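Local atomic coordinates of putative peptidase M23 (Pseudomonas aeruginosa PAO1, PDB entry 2HSI), a protein that is probably a zinc-dependent endopeptidase of family M23, although its actual substrate and biological role remain unestablished. Residues V74-S79 against E98-G103; A135-A140 against I223-H228; Y141-P146 against A198-L203. All blocks are in the same frame, centred on the assembly; numbering follows the deposited sequence. Where two conformers were deposited one is given.

In the fold
Along the chain, contact 1 closes before contact 2 opens, and contact 3 is nested inside the loop that contact 2 closes. Contact 1 belongs to the N-terminal family region, where the ends of strands 70-75 and 96-102, of one six-stranded antiparallel sheet, meet together with the start of the loop after the first. Its centre is about 22 Å from the centres of both other contacts. Contacts 2 and 3 have centres about 10 Å apart and touch each other, for example where Y141 reaches M225 and A140 reaches I202. Both use the end of helix 127-141 or the loop after it, set against one antiparallel sheet. That sheet includes strand 260-266 with the zinc ligand H261, so the helix is joined to the metal-binding part of the fold.

Contact 1 (V74-S79 against E98-G103); sequences VGIPLS and ERFSVG
F100 holds CG between its backbone N and carbonyl carbon (chi1 64°), and from there its ring reaches V74 and I76. V74 turns CG1 anti to the backbone N (chi1 -173°), setting this branch beside the ring. All four touching side chains, V74, I76, F100 and V102, leave the main chain toward the other segment and meet through carbon atoms alone. I76 was deposited in two conformers; the details that follow hold for one of them. Its CD1 meets the rim of the phenyl ring close to the ring plane, 3.6 Å from F100 CE1, an edge-on approach rather than a stack. V74 CG1 comes in obliquely and more loosely, 4.2 Å from F100 CZ. The second branch of I76 is used differently: I76 CG2 lies 3.8 Å from V102 CG2, the two side chains running past each other in opposite directions. Residue types suit these places. The flat, long phenylalanine spans the separation, the CA atoms of V74 and F100 being 10.2 Å apart. Where the backbones come closer, I76 CA to V102 CA being 8.1 Å, two branched aliphatic groups suffice. No hydrogen bond crosses between the segments, because each bonds its backbone elsewhere: V74 to A40 in strand 39-43, and F100 and V102 to Q85 and G83 in strand 83-90. Two non-adjacent strands of one antiparallel sheet thus face each other through their side chains, so the sheet must fold over on itself, consistent with the immunoglobulin-like E-set assignment. Y55 of strand 52-55 packs against V74, I76 and F100, while F100 also reaches A40 and V42 of strand 39-43.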
loop_
_atom_site.group_PDB
_atom_site.type_symbol
_atom_site.label_atom_id
_atom_site.label_comp_id
_atom_site.label_asym_id
_atom_site.label_seq_id
_atom_site.Cartn_x
_atom_site.Cartn_y
_atom_site.Cartn_z
ATOM N N VAL A 74 -1.480 9.945 3.817
ATOM C CA VAL A 74 -2.881 9.526 3.701
ATOM C C VAL A 74 -3.158 9.000 2.300
ATOM O O VAL A 74 -2.913 9.700 1.317
ATOM C CB VAL A 74 -3.865 10.717 3.985
ATOM C CG1 VAL A 74 -5.324 10.245 4.029
ATOM C CG2 VAL A 74 -3.518 11.445 5.285
ATOM N N GLY A 75 -3.668 7.773 2.215
ATOM C CA GLY A 75 -4.080 7.200 0.934
ATOM C C GLY A 75 -5.463 7.705 0.547
ATOM O O GLY A 75 -6.382 7.678 1.365
ATOM N N ILE A 76 -5.602 8.173 -0.696
ATOM C CA ILE A 76 -6.877 8.701 -1.197
ATOM C C ILE A 76 -7.505 7.707 -2.177
ATOM O O ILE A 76 -6.951 7.463 -3.248
ATOM C CB ILE A 76 -6.703 10.073 -1.905
ATOM C CG1 ILE A 76 -5.828 11.028 -1.078
ATOM C CG2 ILE A 76 -8.063 10.692 -2.240
ATOM C CD1 ILE A 76 -6.360 11.363 0.310
ATOM N N PRO A 77 -8.662 7.119 -1.811
ATOM C CA PRO A 77 -9.282 6.166 -2.755
ATOM C C PRO A 77 -9.561 6.770 -4.134
ATOM O O PRO A 77 -9.813 7.976 -4.252
ATOM C CB PRO A 77 -10.584 5.787 -2.062
ATOM C CG PRO A 77 -10.336 6.046 -0.607
ATOM C CD PRO A 77 -9.435 7.229 -0.558
ATOM N N LEU A 78 -9.500 5.935 -5.164
ATOM C CA LEU A 78 -9.735 6.373 -6.546
ATOM C C LEU A 78 -11.156 6.928 -6.763
ATOM O O LEU A 78 -11.367 7.792 -7.611
ATOM C CB LEU A 78 -9.415 5.238 -7.530
ATOM C CG LEU A 78 -9.202 5.596 -9.008
ATOM C CD1 LEU A 78 -7.938 6.431 -9.236
ATOM C CD2 LEU A 78 -9.175 4.335 -9.865
ATOM N N SER A 79 -12.110 6.463 -5.964
ATOM C CA SER A 79 -13.494 6.944 -6.034
ATOM C C SER A 79 -13.748 8.296 -5.332
ATOM O O SER A 79 -14.851 8.843 -5.419
ATOM C CB SER A 79 -14.450 5.870 -5.497
ATOM O OG SER A 79 -14.243 5.643 -4.116
ATOM N N GLU A 98 -8.056 18.128 11.006
ATOM C CA GLU A 98 -7.194 18.867 10.100
ATOM C C GLU A 98 -7.664 18.665 8.677
ATOM O O GLU A 98 -7.793 17.536 8.211
ATOM C CB GLU A 98 -5.736 18.439 10.260
ATOM C CG GLU A 98 -5.143 18.686 11.661
ATOM C CD GLU A 98 -5.253 20.131 12.159
ATOM O OE1 GLU A 98 -5.061 21.094 11.386
ATOM O OE2 GLU A 98 -5.510 20.301 13.356
ATOM N N ARG A 99 -7.936 19.769 7.995
ATOM C CA ARG A 99 -8.403 19.692 6.620
ATOM C C ARG A 99 -7.276 19.641 5.603
ATOM O O ARG A 99 -6.187 20.172 5.823
ATOM C CB ARG A 99 -9.377 20.837 6.298
ATOM C CG ARG A 99 -10.686 20.675 7.008
ATOM C CD ARG A 99 -11.759 21.549 6.430
ATOM N NE ARG A 99 -12.896 21.638 7.331
ATOM C CZ ARG A 99 -14.074 22.158 7.005
ATOM N NH1 ARG A 99 -14.274 22.649 5.792
ATOM N NH2 ARG A 99 -15.055 22.183 7.897
ATOM N N PHE A 100 -7.553 18.972 4.492
ATOM C CA PHE A 100 -6.653 18.966 3.366
ATOM C C PHE A 100 -7.499 18.950 2.091
ATOM O O PHE A 100 -8.711 18.861 2.166
ATOM C CB PHE A 100 -5.645 17.811 3.449
ATOM C CG PHE A 100 -6.258 16.428 3.376
ATOM C CD1 PHE A 100 -6.265 15.728 2.181
ATOM C CD2 PHE A 100 -6.773 15.809 4.516
ATOM C CE1 PHE A 100 -6.803 14.438 2.116
ATOM C CE2 PHE A 100 -7.314 14.526 4.462
ATOM C CZ PHE A 100 -7.323 13.838 3.252
ATOM N N SER A 101 -6.864 19.057 0.936
ATOM C CA SER A 101 -7.617 19.131 -0.313
ATOM C C SER A 101 -7.194 18.024 -1.257
ATOM O O SER A 101 -6.012 17.686 -1.349
ATOM C CB SER A 101 -7.425 20.501 -0.972
ATOM O OG SER A 101 -7.893 21.534 -0.118
ATOM N N VAL A 102 -8.174 17.453 -1.946
ATOM C CA VAL A 102 -7.906 16.514 -3.026
ATOM C C VAL A 102 -8.191 17.245 -4.348
ATOM O O VAL A 102 -9.303 17.744 -4.567
ATOM C CB VAL A 102 -8.730 15.212 -2.862
ATOM C CG1 VAL A 102 -8.648 14.334 -4.100
ATOM C CG2 VAL A 102 -8.239 14.417 -1.638
ATOM N N GLY A 103 -7.162 17.347 -5.186
ATOM C CA GLY A 103 -7.289 17.959 -6.512
ATOM C C GLY A 103 -7.669 16.903 -7.528
ATOM O O GLY A 103 -7.784 15.732 -7.185
#

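Contact 2 (A135-A140 against I223-H228)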
loop_
_atom_site.group_PDB
_atom_site.type_symbol
_atom_site.label_atom_id
_atom_site.label_comp_id
_atom_site.label_asym_id
_atom_site.label_seq_id
_atom_site.Cartn_x
_atom_site.Cartn_y
_atom_site.Cartn_z
ATOM N N ALA A 135 -12.951 -11.777 1.479
ATOM C CA ALA A 135 -12.968 -11.406 2.899
ATOM C C ALA A 135 -11.578 -11.408 3.547
ATOM O O ALA A 135 -11.270 -10.533 4.360
ATOM C CB ALA A 135 -13.912 -12.299 3.672
ATOM N N GLU A 136 -10.754 -12.393 3.188
ATOM C CA GLU A 136 -9.382 -12.497 3.707
ATOM C C GLU A 136 -8.535 -11.319 3.254
ATOM O O GLU A 136 -7.781 -10.731 4.047
ATOM C CB GLU A 136 -8.708 -13.784 3.223
ATOM C CG GLU A 136 -9.186 -15.044 3.905
ATOM C CD GLU A 136 -8.600 -16.299 3.280
ATOM O OE1 GLU A 136 -7.525 -16.225 2.634
ATOM O OE2 GLU A 136 -9.222 -17.365 3.435
ATOM N N GLN A 137 -8.647 -10.990 1.972
ATOM C CA GLN A 137 -7.878 -9.898 1.394
ATOM C C GLN A 137 -8.326 -8.530 1.916
ATOM O O GLN A 137 -7.495 -7.654 2.175
ATOM C CB GLN A 137 -7.929 -9.957 -0.126
ATOM C CG GLN A 137 -7.073 -11.079 -0.689
ATOM C CD GLN A 137 -7.252 -11.275 -2.175
ATOM O OE1 GLN A 137 -6.426 -10.834 -2.966
ATOM N NE2 GLN A 137 -8.333 -11.951 -2.566
ATOM N N THR A 138 -9.639 -8.367 2.084
ATOM C CA THR A 138 -10.219 -7.145 2.657
ATOM C C THR A 138 -9.710 -6.912 4.097
ATOM O O THR A 138 -9.255 -5.803 4.440
ATOM C CB THR A 138 -11.775 -7.190 2.585
ATOM O OG1 THR A 138 -12.183 -7.252 1.208
ATOM C CG2 THR A 138 -12.397 -5.963 3.232
ATOM N N ALA A 139 -9.741 -7.969 4.908
ATOM C CA ALA A 139 -9.208 -7.927 6.272
ATOM C C ALA A 139 -7.721 -7.576 6.316
ATOM O O ALA A 139 -7.301 -6.791 7.165
ATOM C CB ALA A 139 -9.465 -9.236 6.991
ATOM N N ALA A 140 -6.936 -8.140 5.392
ATOM C CA ALA A 140 -5.485 -7.884 5.358
ATOM C C ALA A 140 -5.138 -6.411 5.101
ATOM O O ALA A 140 -4.283 -5.837 5.778
ATOM C CB ALA A 140 -4.810 -8.761 4.339
ATOM N N ILE A 223 0.844 -1.100 3.132
ATOM C CA ILE A 223 0.850 -2.531 2.763
ATOM C C ILE A 223 1.129 -2.725 1.264
ATOM O O ILE A 223 0.509 -2.058 0.418
ATOM C CB ILE A 223 -0.501 -3.202 3.188
ATOM C CG1 ILE A 223 -0.597 -3.312 4.729
ATOM C CG2 ILE A 223 -0.714 -4.600 2.515
ATOM C CD1 ILE A 223 -1.988 -3.547 5.275
ATOM N N SER A 224 2.059 -3.628 0.936
ATOM C CA SER A 224 2.229 -4.094 -0.447
ATOM C C SER A 224 1.540 -5.440 -0.647
ATOM O O SER A 224 1.595 -6.316 0.218
ATOM C CB SER A 224 3.704 -4.228 -0.831
ATOM O OG SER A 224 4.312 -2.957 -0.992
ATOM N N MET A 225 0.892 -5.590 -1.794
ATOM C CA MET A 225 0.314 -6.868 -2.188
ATOM C C MET A 225 0.887 -7.243 -3.548
ATOM O O MET A 225 1.081 -6.372 -4.410
ATOM C CB MET A 225 -1.218 -6.786 -2.218
ATOM C CG MET A 225 -1.950 -8.065 -2.682
ATOM S SD MET A 225 -2.009 -8.248 -4.485
ATOM C CE MET A 225 -3.730 -8.712 -4.712
ATOM N N PHE A 226 1.173 -8.534 -3.729
ATOM C CA PHE A 226 1.636 -9.075 -5.013
ATOM C C PHE A 226 0.836 -10.307 -5.347
ATOM O O PHE A 226 0.673 -11.175 -4.502
ATOM C CB PHE A 226 3.119 -9.442 -4.956
ATOM C CG PHE A 226 3.998 -8.302 -4.583
ATOM C CD1 PHE A 226 4.472 -7.437 -5.555
ATOM C CD2 PHE A 226 4.326 -8.069 -3.255
ATOM C CE1 PHE A 226 5.266 -6.372 -5.215
ATOM C CE2 PHE A 226 5.121 -6.986 -2.910
ATOM C CZ PHE A 226 5.594 -6.146 -3.889
ATOM N N CYS A 227 0.355 -10.396 -6.583
ATOM C CA CYS A 227 -0.459 -11.535 -6.984
ATOM C C CYS A 227 -0.017 -12.136 -8.322
ATOM O O CYS A 227 0.883 -11.605 -8.981
ATOM C CB CYS A 227 -1.938 -11.168 -6.981
ATOM S SG CYS A 227 -2.364 -9.830 -8.100
ATOM N N HIS A 228 -0.651 -13.257 -8.681
ATOM C CA HIS A 228 -0.311 -14.092 -9.852
ATOM C C HIS A 228 1.089 -14.711 -9.801
ATOM O O HIS A 228 1.645 -15.030 -10.835
ATOM C CB HIS A 228 -0.497 -13.343 -11.189
ATOM C CG HIS A 228 -1.814 -12.642 -11.321
ATOM N ND1 HIS A 228 -3.010 -13.316 -11.407
ATOM C CD2 HIS A 228 -2.118 -11.324 -11.383
ATOM C CE1 HIS A 228 -3.998 -12.444 -11.521
ATOM N NE2 HIS A 228 -3.483 -11.228 -11.509
#
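I223 begins the contact by pushing its longer branch against the main chain of helix 127-141: I223 CD1 lies 3.3 Å from A140 O. This is a close methyl-to-carbonyl contact, not a hydrogen bond. With CG1 beside the backbone N (chi1 -70°) and the chain extended to CD1 (chi2 162°), the isoleucine has the length to reach the helix, although the CA atoms of A140 and I223 are 8.7 Å apart. Alanine suits the helix here, since so small a residue lets I223 CD1 approach its carbonyl, while its methyl packs on L203 and F215 of neighbouring strands. Two residues on, M225 again points toward the helix. Its chain bends at chi2 and chi3, bringing the terminal methyl CE to 3.8 Å from Q137 OE1, the two side chains crossing at a slant. The glutamine is long and extended, so its amide arrives beside the methionine although the CA atoms of Q137 and M225 are 9.4 Å apart. The amide has partners elsewhere: OE1 accepts from N210 ND2, and NE2 donates to E133 O one turn back in the helix. A methionine methyl can rest beside such an oxygen without needing a bond. Strand 222-229 thus carries side chains from a helix-covered region to the zinc site, with C227 on H261 and the H228 ring near H259; M225 itself lies about 5 Å, side chain to side chain, from H261 and about 9 Å from the zinc ion. The zinc site seen here consists of H180, D184, H259 and H261, and the pairs H180/D184 (HxxxD) and H259/H261 (HxH) match the signature motifs of M23 peptidases.

Contact 3 (Y141-P146 against A198-L203); sequences YRRFSP and AGKVIL
R143, in the loop that follows helix 127-141, makes this contact by laying its side chain across I202 and ending near K200. Before it, Y141 sends its side chain away from 198-203; its ring meets F215 and forms a cation-pi contact with R270. R142 also points away, forming a salt bridge from NE to D268. R143 turns back toward the strand. Its CG lies anti to the backbone N (chi1 -166°), and the chain bends at chi2 so that its aliphatic part runs over the isoleucine, with R143 CD 3.7 Å from I202 CD1. The guanidinium then meets the other branch face-on: I202 CG2 sits 3.3 Å above its plane, displaced toward the rim, and 3.5 Å from R143 NH1. Such a contact suits an arginine at the surface, whose flat face packs on the methyl of a partly exposed residue. Strand 199-207 belongs to the antiparallel sheet of the M23 domain, so the loop after the helix is laid on that sheet at the surface of the protein. Farther along the guanidinium, R143 NH2 comes only loosely to K200 CD, at 4.4 Å. The like charges are near but not in contact, R143 NH2 and K200 NZ being 4.9 Å apart; D217 forms a long, weak ion pair with R143 NE and may ease that proximity. D217 OD2 is also hydrogen-bonded to S145 OG, tying the loop to strand 213-219. At P146 the carbonyl oxygen accepts a hydrogen bond from Q220 NE2.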
loop_
_atom_site.group_PDB
_atom_site.type_symbol
_atom_site.label_atom_id
_atom_site.label_comp_id
_atom_site.label_asym_id
_atom_site.label_seq_id
_atom_site.Cartn_x
_atom_site.Cartn_y
_atom_site.Cartn_z
ATOM N N TYR A 141 -5.811 -5.793 4.135
ATOM C CA TYR A 141 -5.608 -4.362 3.879
ATOM C C TYR A 141 -5.981 -3.454 5.060
ATOM O O TYR A 141 -5.448 -2.346 5.183
ATOM C CB TYR A 141 -6.383 -3.931 2.647
ATOM C CG TYR A 141 -5.810 -4.380 1.322
ATOM C CD1 TYR A 141 -4.469 -4.140 0.975
ATOM C CD2 TYR A 141 -6.631 -4.998 0.387
ATOM C CE1 TYR A 141 -3.969 -4.529 -0.277
ATOM C CE2 TYR A 141 -6.153 -5.382 -0.843
ATOM C CZ TYR A 141 -4.829 -5.153 -1.177
ATOM O OH TYR A 141 -4.399 -5.567 -2.413
ATOM N N ARG A 142 -6.882 -3.936 5.921
ATOM C CA ARG A 142 -7.347 -3.185 7.082
ATOM C C ARG A 142 -6.501 -3.408 8.333
ATOM O O ARG A 142 -6.757 -2.794 9.361
ATOM C CB ARG A 142 -8.814 -3.501 7.378
ATOM C CG ARG A 142 -9.743 -2.869 6.369
ATOM C CD ARG A 142 -11.133 -3.457 6.399
ATOM N NE ARG A 142 -11.921 -2.894 5.309
ATOM C CZ ARG A 142 -13.194 -3.186 5.058
ATOM N NH1 ARG A 142 -13.848 -4.063 5.809
ATOM N NH2 ARG A 142 -13.808 -2.610 4.035
ATOM N N ARG A 143 -5.494 -4.276 8.243
ATOM C CA ARG A 143 -4.540 -4.436 9.342
ATOM C C ARG A 143 -3.783 -3.122 9.627
ATOM O O ARG A 143 -3.303 -2.457 8.702
ATOM C CB ARG A 143 -3.555 -5.564 9.057
ATOM C CG ARG A 143 -2.767 -5.995 10.287
ATOM C CD ARG A 143 -1.406 -6.484 9.875
ATOM N NE ARG A 143 -0.572 -6.959 10.983
ATOM C CZ ARG A 143 -0.624 -8.188 11.498
ATOM N NH1 ARG A 143 -1.489 -9.086 11.029
ATOM N NH2 ARG A 143 0.195 -8.522 12.486
ATOM N N PHE A 144 -3.733 -2.735 10.896
ATOM C CA PHE A 144 -3.024 -1.525 11.300
ATOM C C PHE A 144 -2.076 -1.849 12.459
ATOM O O PHE A 144 -2.416 -1.677 13.623
ATOM C CB PHE A 144 -4.012 -0.398 11.668
ATOM C CG PHE A 144 -3.368 0.966 11.785
ATOM C CD1 PHE A 144 -3.143 1.751 10.652
ATOM C CD2 PHE A 144 -2.972 1.460 13.024
ATOM C CE1 PHE A 144 -2.537 3.024 10.773
ATOM C CE2 PHE A 144 -2.357 2.707 13.148
ATOM C CZ PHE A 144 -2.142 3.484 12.023
ATOM N N SER A 145 -0.878 -2.310 12.121
ATOM C CA SER A 145 0.118 -2.667 13.125
ATOM C C SER A 145 0.872 -1.393 13.558
ATOM O O SER A 145 0.901 -0.428 12.801
ATOM C CB SER A 145 1.063 -3.730 12.553
ATOM O OG SER A 145 1.798 -3.215 11.456
ATOM N N PRO A 146 1.457 -1.373 14.781
ATOM C CA PRO A 146 2.032 -0.113 15.321
ATOM C C PRO A 146 3.349 0.425 14.758
ATOM O O PRO A 146 3.682 1.599 14.982
ATOM C CB PRO A 146 2.193 -0.420 16.813
ATOM C CG PRO A 146 2.357 -1.889 16.883
ATOM C CD PRO A 146 1.540 -2.473 15.762
ATOM N N ALA A 198 10.886 -3.057 4.209
ATOM C CA ALA A 198 10.793 -4.152 5.190
ATOM C C ALA A 198 9.348 -4.350 5.627
ATOM O O ALA A 198 8.525 -3.444 5.513
ATOM C CB ALA A 198 11.679 -3.890 6.400
ATOM N N GLY A 199 9.030 -5.540 6.110
ATOM C CA GLY A 199 7.671 -5.804 6.573
ATOM C C GLY A 199 7.418 -7.230 6.976
ATOM O O GLY A 199 8.284 -8.092 6.819
ATOM N N LYS A 200 6.220 -7.474 7.500
ATOM C CA LYS A 200 5.819 -8.803 7.918
ATOM C C LYS A 200 4.803 -9.357 6.910
ATOM O O LYS A 200 3.887 -8.641 6.489
ATOM C CB LYS A 200 5.227 -8.747 9.335
ATOM C CG LYS A 200 4.822 -10.104 9.909
ATOM C CD LYS A 200 4.173 -9.960 11.286
ATOM C CE LYS A 200 5.176 -9.498 12.332
ATOM N NZ LYS A 200 4.747 -9.850 13.708
ATOM N N VAL A 201 4.991 -10.617 6.510
ATOM C CA VAL A 201 4.029 -11.319 5.649
ATOM C C VAL A 201 2.763 -11.591 6.468
ATOM O O VAL A 201 2.792 -12.364 7.420
ATOM C CB VAL A 201 4.620 -12.630 5.073
ATOM C CG1 VAL A 201 3.624 -13.303 4.125
ATOM C CG2 VAL A 201 5.944 -12.347 4.344
ATOM N N ILE A 202 1.675 -10.905 6.127
ATOM C CA ILE A 202 0.430 -11.013 6.888
ATOM C C ILE A 202 -0.655 -11.815 6.161
ATOM O O ILE A 202 -1.712 -12.109 6.740
ATOM C CB ILE A 202 -0.123 -9.624 7.307
ATOM C CG1 ILE A 202 -0.355 -8.726 6.084
ATOM C CG2 ILE A 202 0.817 -8.988 8.336
ATOM C CD1 ILE A 202 -1.316 -7.539 6.314
ATOM N N LEU A 203 -0.386 -12.177 4.908
ATOM C CA LEU A 203 -1.333 -13.013 4.137
ATOM C C LEU A 203 -0.681 -13.715 2.949
ATOM O O LEU A 203 0.087 -13.118 2.204
ATOM C CB LEU A 203 -2.559 -12.196 3.672
ATOM C CG LEU A 203 -3.733 -12.947 3.010
ATOM C CD1 LEU A 203 -4.232 -14.086 3.875
ATOM C CD2 LEU A 203 -4.881 -12.023 2.665
#